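Long-range contacts in packaging protein UL32 (Human herpesvirus 8 type M, PDB 6XF9), which forms a pentameric ring required for herpesviral genome packaging, binds zinc, and is thought to bring newly made capsids to nuclear replication compartments: residues K19-S24 with Q275-M280; Q41-L46 with F158-L163. All blocks are in the same frame, centred on the assembly; numbering follows the deposited sequence.

Contact 1. Residues K19-S24 with Q275-M280; sequences KLLAAS and QGPCLM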
loop_
_atom_site.group_PDB
_atom_site.type_symbol
_atom_site.label_atom_id
_atom_site.label_comp_id
_atom_site.label_asym_id
_atom_site.label_seq_id
_atom_site.Cartn_x
_atom_site.Cartn_y
_atom_site.Cartn_z
ATOM N N LYS D 19 -45.335 -13.065 -27.701
ATOM C CA LYS D 19 -45.550 -12.687 -26.311
ATOM C C LYS D 19 -44.222 -12.594 -25.570
ATOM O O LYS D 19 -44.095 -11.804 -24.632
ATOM C CB LYS D 19 -46.501 -13.671 -25.628
ATOM C CG LYS D 19 -47.885 -13.783 -26.334
ATOM C CD LYS D 19 -48.566 -12.403 -26.471
ATOM C CE LYS D 19 -49.199 -11.843 -25.195
ATOM N NZ LYS D 19 -50.008 -10.594 -25.467
ATOM N N LEU D 20 -43.234 -13.411 -25.968
ATOM C CA LEU D 20 -41.880 -13.304 -25.417
ATOM C C LEU D 20 -41.172 -12.033 -25.898
ATOM O O LEU D 20 -40.522 -11.342 -25.103
ATOM C CB LEU D 20 -41.046 -14.536 -25.785
ATOM C CG LEU D 20 -39.579 -14.526 -25.368
ATOM C CD1 LEU D 20 -39.483 -14.448 -23.869
ATOM C CD2 LEU D 20 -38.861 -15.746 -25.877
ATOM N N LEU D 21 -41.242 -11.729 -27.203
ATOM C CA LEU D 21 -40.595 -10.515 -27.701
ATOM C C LEU D 21 -41.188 -9.258 -27.068
ATOM O O LEU D 21 -40.454 -8.329 -26.713
ATOM C CB LEU D 21 -40.704 -10.431 -29.221
ATOM C CG LEU D 21 -39.909 -11.380 -30.105
ATOM C CD1 LEU D 21 -40.344 -11.219 -31.562
ATOM C CD2 LEU D 21 -38.437 -11.087 -29.964
ATOM N N ALA D 22 -42.514 -9.205 -26.913
ATOM C CA ALA D 22 -43.120 -8.024 -26.309
ATOM C C ALA D 22 -42.641 -7.845 -24.880
ATOM O O ALA D 22 -42.349 -6.722 -24.453
ATOM C CB ALA D 22 -44.640 -8.119 -26.364
ATOM N N ALA D 23 -42.569 -8.936 -24.114
ATOM C CA ALA D 23 -42.059 -8.887 -22.742
ATOM C C ALA D 23 -40.540 -8.698 -22.665
ATOM O O ALA D 23 -39.993 -8.692 -21.553
ATOM C CB ALA D 23 -42.456 -10.164 -21.996
ATOM N N SER D 24 -39.844 -8.569 -23.799
ATOM C CA SER D 24 -38.391 -8.460 -23.834
ATOM C C SER D 24 -37.902 -7.092 -24.310
ATOM O O SER D 24 -36.707 -6.927 -24.588
ATOM C CB SER D 24 -37.823 -9.568 -24.717
ATOM O OG SER D 24 -38.100 -10.827 -24.126
ATOM N N GLN D 275 -34.308 -0.099 -28.775
ATOM C CA GLN D 275 -33.362 -1.035 -28.189
ATOM C C GLN D 275 -33.749 -2.484 -28.423
ATOM O O GLN D 275 -33.053 -3.376 -27.933
ATOM C CB GLN D 275 -33.257 -0.800 -26.675
ATOM C CG GLN D 275 -32.429 0.387 -26.247
ATOM C CD GLN D 275 -32.341 0.499 -24.742
ATOM O OE1 GLN D 275 -31.523 -0.157 -24.101
ATOM N NE2 GLN D 275 -33.187 1.326 -24.168
ATOM N N GLY D 276 -34.847 -2.750 -29.130
ATOM C CA GLY D 276 -35.191 -4.097 -29.526
ATOM C C GLY D 276 -35.462 -5.014 -28.351
ATOM O O GLY D 276 -35.491 -4.587 -27.191
ATOM N N PRO D 277 -35.690 -6.299 -28.629
ATOM C CA PRO D 277 -35.944 -7.271 -27.559
ATOM C C PRO D 277 -34.642 -7.611 -26.848
ATOM O O PRO D 277 -34.282 -8.782 -26.689
ATOM C CB PRO D 277 -36.535 -8.463 -28.315
ATOM C CG PRO D 277 -35.905 -8.385 -29.668
ATOM C CD PRO D 277 -35.564 -6.942 -29.948
ATOM N N CYS D 278 -33.918 -6.571 -26.429
ATOM C CA CYS D 278 -32.563 -6.718 -25.914
ATOM C C CYS D 278 -32.516 -7.440 -24.580
ATOM O O CYS D 278 -31.429 -7.851 -24.167
ATOM C CB CYS D 278 -31.895 -5.342 -25.781
ATOM S SG CYS D 278 -32.764 -4.178 -24.694
ATOM N N LEU D 279 -33.654 -7.623 -23.906
ATOM C CA LEU D 279 -33.682 -8.400 -22.676
ATOM C C LEU D 279 -33.587 -9.888 -22.940
ATOM O O LEU D 279 -33.750 -10.678 -22.003
ATOM C CB LEU D 279 -34.939 -8.080 -21.866
ATOM C CG LEU D 279 -35.020 -6.635 -21.384
ATOM C CD1 LEU D 279 -36.328 -6.355 -20.653
ATOM C CD2 LEU D 279 -33.843 -6.317 -20.482
ATOM N N MET D 280 -33.370 -10.281 -24.199
ATOM C CA MET D 280 -33.035 -11.650 -24.566
ATOM C C MET D 280 -31.574 -11.828 -24.962
ATOM O O MET D 280 -31.170 -12.945 -25.299
ATOM C CB MET D 280 -33.919 -12.127 -25.716
ATOM C CG MET D 280 -35.320 -12.459 -25.317
ATOM S SD MET D 280 -36.301 -12.630 -26.800
ATOM C CE MET D 280 -35.821 -14.249 -27.378
#
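Ser24 packs against Pro277, Leu279 and Met280, and its backbone and side chain do different work. Its carbonyl O accepts a hydrogen bond from Leu279 N at 3.2 Å, with an N-H...O angle of 159°. The same oxygen takes a CA-H...O contact from Pro277 CA at 3.1 Å. One N-H bond and one weaker C-H contact from the 275-280 segment thus converge on one buried acceptor. The Ser24 hydroxyl turns back to its own helix and donates to Leu20 O at 2.7 Å. Met280 CG lies against this hydroxyl, 3.4 Å from Ser24 OG. Pro277 centres an inverse gamma turn.

Beyond Ser24 the packing is apolar. Leu21 CD2 sits 3.6 Å from Pro277 CB, and the two side chains lie side by side. Met280 bends at its last torsion (chi3 77°), and its CE meets Leu20 CD2 at 3.7 Å. The loose side is the outer helix face, where Lys19 is exposed and Ala22 points away from the loop.

The contact joins the end of helix 14-22 to the loop after strand 271-272. Trp89 of helix 89-106 touches Leu21, Pro277 and Met280. Ile231 of helix 225-235 touches Leu21 and Pro277, and Leu26 of strand 26-27 touches Leu279.

Contact 2. Residues Q41-L46 with F158-L163; sequences QIHQSL and FIRGML
Leu46 and Arg160 join the two segments by one polar bond. Arg160 NH1 donates to Leu46 O at 3.1 Å, with an N-H...O angle of 155°. The oxygen lies at the guanidinium edge, close to its plane. Leu46 is the first residue to leave helical geometry, so the arginine ties down the C-terminal end of helix 37-45. NH1 also forms a salt bridge with Glu157, one turn back on its own helix. This second partner should help fix the rotation of the guanidinium.

A CH-pi contact lies beside this bond. Arg160 CD sits over one face of the His43 ring, 3.7 Å from its centroid. The ring reaches the arginine because His43 CG is anti to the backbone N (chi1 -174°). The ring and guanidinium planes are steeply inclined, so the groups do not stack flat.

The remaining contacts are apolar. Leu163 CD2 meets Ile42 CG2 at 3.8 Å, and the two side chains cross at about a right angle. Leu46 CD2 touches Ile159 CG2 at 3.9 Å. Ile125 and Leu129 of helix 124-133 also pack on Leu46.

The short helical segments run nearly antiparallel, at 163°, with axes 10.1 Å apart at closest. This is antiparallel helix-helix packing. It lies near the zinc site of Cys52, Cys55, His130 and Cys136, whose metal is about 12 Å from the Leu46 side chain.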
loop_
_atom_site.group_PDB
_atom_site.type_symbol
_atom_site.label_atom_id
_atom_site.label_comp_id
_atom_site.label_asym_id
_atom_site.label_seq_id
_atom_site.Cartn_x
_atom_site.Cartn_y
_atom_site.Cartn_z
ATOM N N GLN D 41 -39.433 -8.681 -12.331
ATOM C CA GLN D 41 -39.271 -10.129 -12.433
ATOM C C GLN D 41 -37.898 -10.506 -12.972
ATOM O O GLN D 41 -37.260 -11.430 -12.454
ATOM C CB GLN D 41 -40.370 -10.721 -13.321
ATOM C CG GLN D 41 -40.544 -12.217 -13.165
ATOM C CD GLN D 41 -41.415 -12.832 -14.254
ATOM O OE1 GLN D 41 -42.577 -12.454 -14.420
ATOM N NE2 GLN D 41 -40.855 -13.783 -15.004
ATOM N N ILE D 42 -37.428 -9.820 -14.019
ATOM C CA ILE D 42 -36.090 -10.098 -14.531
ATOM C C ILE D 42 -35.065 -9.870 -13.430
ATOM O O ILE D 42 -34.157 -10.678 -13.218
ATOM C CB ILE D 42 -35.798 -9.232 -15.767
ATOM C CG1 ILE D 42 -36.690 -9.647 -16.930
ATOM C CG2 ILE D 42 -34.333 -9.343 -16.163
ATOM C CD1 ILE D 42 -36.534 -8.769 -18.143
ATOM N N HIS D 43 -35.194 -8.753 -12.713
ATOM C CA HIS D 43 -34.285 -8.488 -11.606
ATOM C C HIS D 43 -34.387 -9.583 -10.547
ATOM O O HIS D 43 -33.400 -9.892 -9.863
ATOM C CB HIS D 43 -34.584 -7.116 -10.999
ATOM C CG HIS D 43 -33.610 -6.708 -9.943
ATOM N ND1 HIS D 43 -32.627 -5.768 -10.175
ATOM C CD2 HIS D 43 -33.442 -7.127 -8.665
ATOM C CE1 HIS D 43 -31.895 -5.622 -9.083
ATOM N NE2 HIS D 43 -32.367 -6.437 -8.153
ATOM N N GLN D 44 -35.580 -10.166 -10.392
ATOM C CA GLN D 44 -35.764 -11.280 -9.467
ATOM C C GLN D 44 -35.108 -12.554 -9.970
ATOM O O GLN D 44 -34.615 -13.355 -9.168
ATOM C CB GLN D 44 -37.247 -11.513 -9.212
ATOM C CG GLN D 44 -37.506 -12.476 -8.072
ATOM C CD GLN D 44 -38.985 -12.729 -7.867
ATOM O OE1 GLN D 44 -39.774 -12.781 -8.830
ATOM N NE2 GLN D 44 -39.378 -12.895 -6.598
ATOM N N SER D 45 -35.110 -12.777 -11.282
ATOM C CA SER D 45 -34.456 -13.967 -11.812
ATOM C C SER D 45 -32.950 -13.928 -11.603
ATOM O O SER D 45 -32.319 -14.988 -11.505
ATOM C CB SER D 45 -34.765 -14.130 -13.296
ATOM O OG SER D 45 -36.162 -14.304 -13.513
ATOM N N LEU D 46 -32.359 -12.729 -11.509
ATOM C CA LEU D 46 -30.918 -12.552 -11.346
ATOM C C LEU D 46 -30.504 -12.464 -9.886
ATOM O O LEU D 46 -29.417 -11.958 -9.583
ATOM C CB LEU D 46 -30.456 -11.319 -12.121
ATOM C CG LEU D 46 -30.630 -11.581 -13.620
ATOM C CD1 LEU D 46 -30.721 -10.302 -14.416
ATOM C CD2 LEU D 46 -29.474 -12.413 -14.126
ATOM N N PHE D 158 -22.975 -9.524 -11.846
ATOM C CA PHE D 158 -22.588 -8.579 -12.888
ATOM C C PHE D 158 -23.592 -8.519 -14.029
ATOM O O PHE D 158 -23.638 -7.517 -14.738
ATOM C CB PHE D 158 -21.208 -8.895 -13.414
ATOM C CG PHE D 158 -20.123 -8.395 -12.536
ATOM C CD1 PHE D 158 -19.896 -8.981 -11.306
ATOM C CD2 PHE D 158 -19.341 -7.306 -12.929
ATOM C CE1 PHE D 158 -18.870 -8.511 -10.474
ATOM C CE2 PHE D 158 -18.322 -6.828 -12.115
ATOM C CZ PHE D 158 -18.084 -7.434 -10.882
ATOM N N ILE D 159 -24.351 -9.576 -14.295
ATOM C CA ILE D 159 -25.424 -9.399 -15.264
ATOM C C ILE D 159 -26.500 -8.502 -14.682
ATOM O O ILE D 159 -27.041 -7.635 -15.377
ATOM C CB ILE D 159 -25.983 -10.743 -15.748
ATOM C CG1 ILE D 159 -24.916 -11.435 -16.587
ATOM C CG2 ILE D 159 -27.218 -10.504 -16.595
ATOM C CD1 ILE D 159 -25.173 -12.858 -16.822
ATOM N N ARG D 160 -26.827 -8.691 -13.396
ATOM C CA ARG D 160 -27.802 -7.820 -12.742
ATOM C C ARG D 160 -27.336 -6.360 -12.755
ATOM O O ARG D 160 -28.161 -5.446 -12.858
ATOM C CB ARG D 160 -28.056 -8.293 -11.309
ATOM C CG ARG D 160 -29.403 -7.828 -10.790
ATOM C CD ARG D 160 -29.782 -8.411 -9.421
ATOM N NE ARG D 160 -28.939 -7.885 -8.356
ATOM C CZ ARG D 160 -28.044 -8.597 -7.683
ATOM N NH1 ARG D 160 -27.884 -9.891 -7.943
ATOM N NH2 ARG D 160 -27.314 -8.012 -6.737
ATOM N N GLY D 161 -26.027 -6.122 -12.637
ATOM C CA GLY D 161 -25.508 -4.770 -12.801
ATOM C C GLY D 161 -25.833 -4.178 -14.162
ATOM O O GLY D 161 -26.229 -3.019 -14.270
ATOM N N MET D 162 -25.655 -4.960 -15.227
ATOM C CA MET D 162 -25.983 -4.467 -16.566
ATOM C C MET D 162 -27.460 -4.118 -16.709
ATOM O O MET D 162 -27.820 -3.258 -17.523
ATOM C CB MET D 162 -25.593 -5.506 -17.609
ATOM C CG MET D 162 -24.117 -5.671 -17.732
ATOM S SD MET D 162 -23.723 -6.703 -19.146
ATOM C CE MET D 162 -23.786 -8.339 -18.397
ATOM N N LEU D 163 -28.326 -4.786 -15.951
ATOM C CA LEU D 163 -29.749 -4.466 -16.000
ATOM C C LEU D 163 -30.045 -3.151 -15.277
ATOM O O LEU D 163 -30.728 -2.273 -15.818
ATOM C CB LEU D 163 -30.554 -5.620 -15.397
ATOM C CG LEU D 163 -32.052 -5.367 -15.396
ATOM C CD1 LEU D 163 -32.584 -5.410 -16.822
ATOM C CD2 LEU D 163 -32.784 -6.358 -14.501
#

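Contact 1 is buried throughout, while contact 2 is only partly buried. Their centres are about 15 Å apart, and in sequence the segments of contact 2 fall between those of contact 1. They hold different elements: a helix end and a loop in contact 1, two helices in contact 2. Both use a backbone carbonyl at or just past a helix end as acceptor. In contact 1 the donor is a backbone N-H in the interior. In contact 2 it is a charged side chain at a partly exposed position. The contacts share an apolar seam. Leu279 CD1 lies 3.5 Å from Ile42 CD1, and Leu279 CD2 lies 4.0 Å from Leu163 CD1.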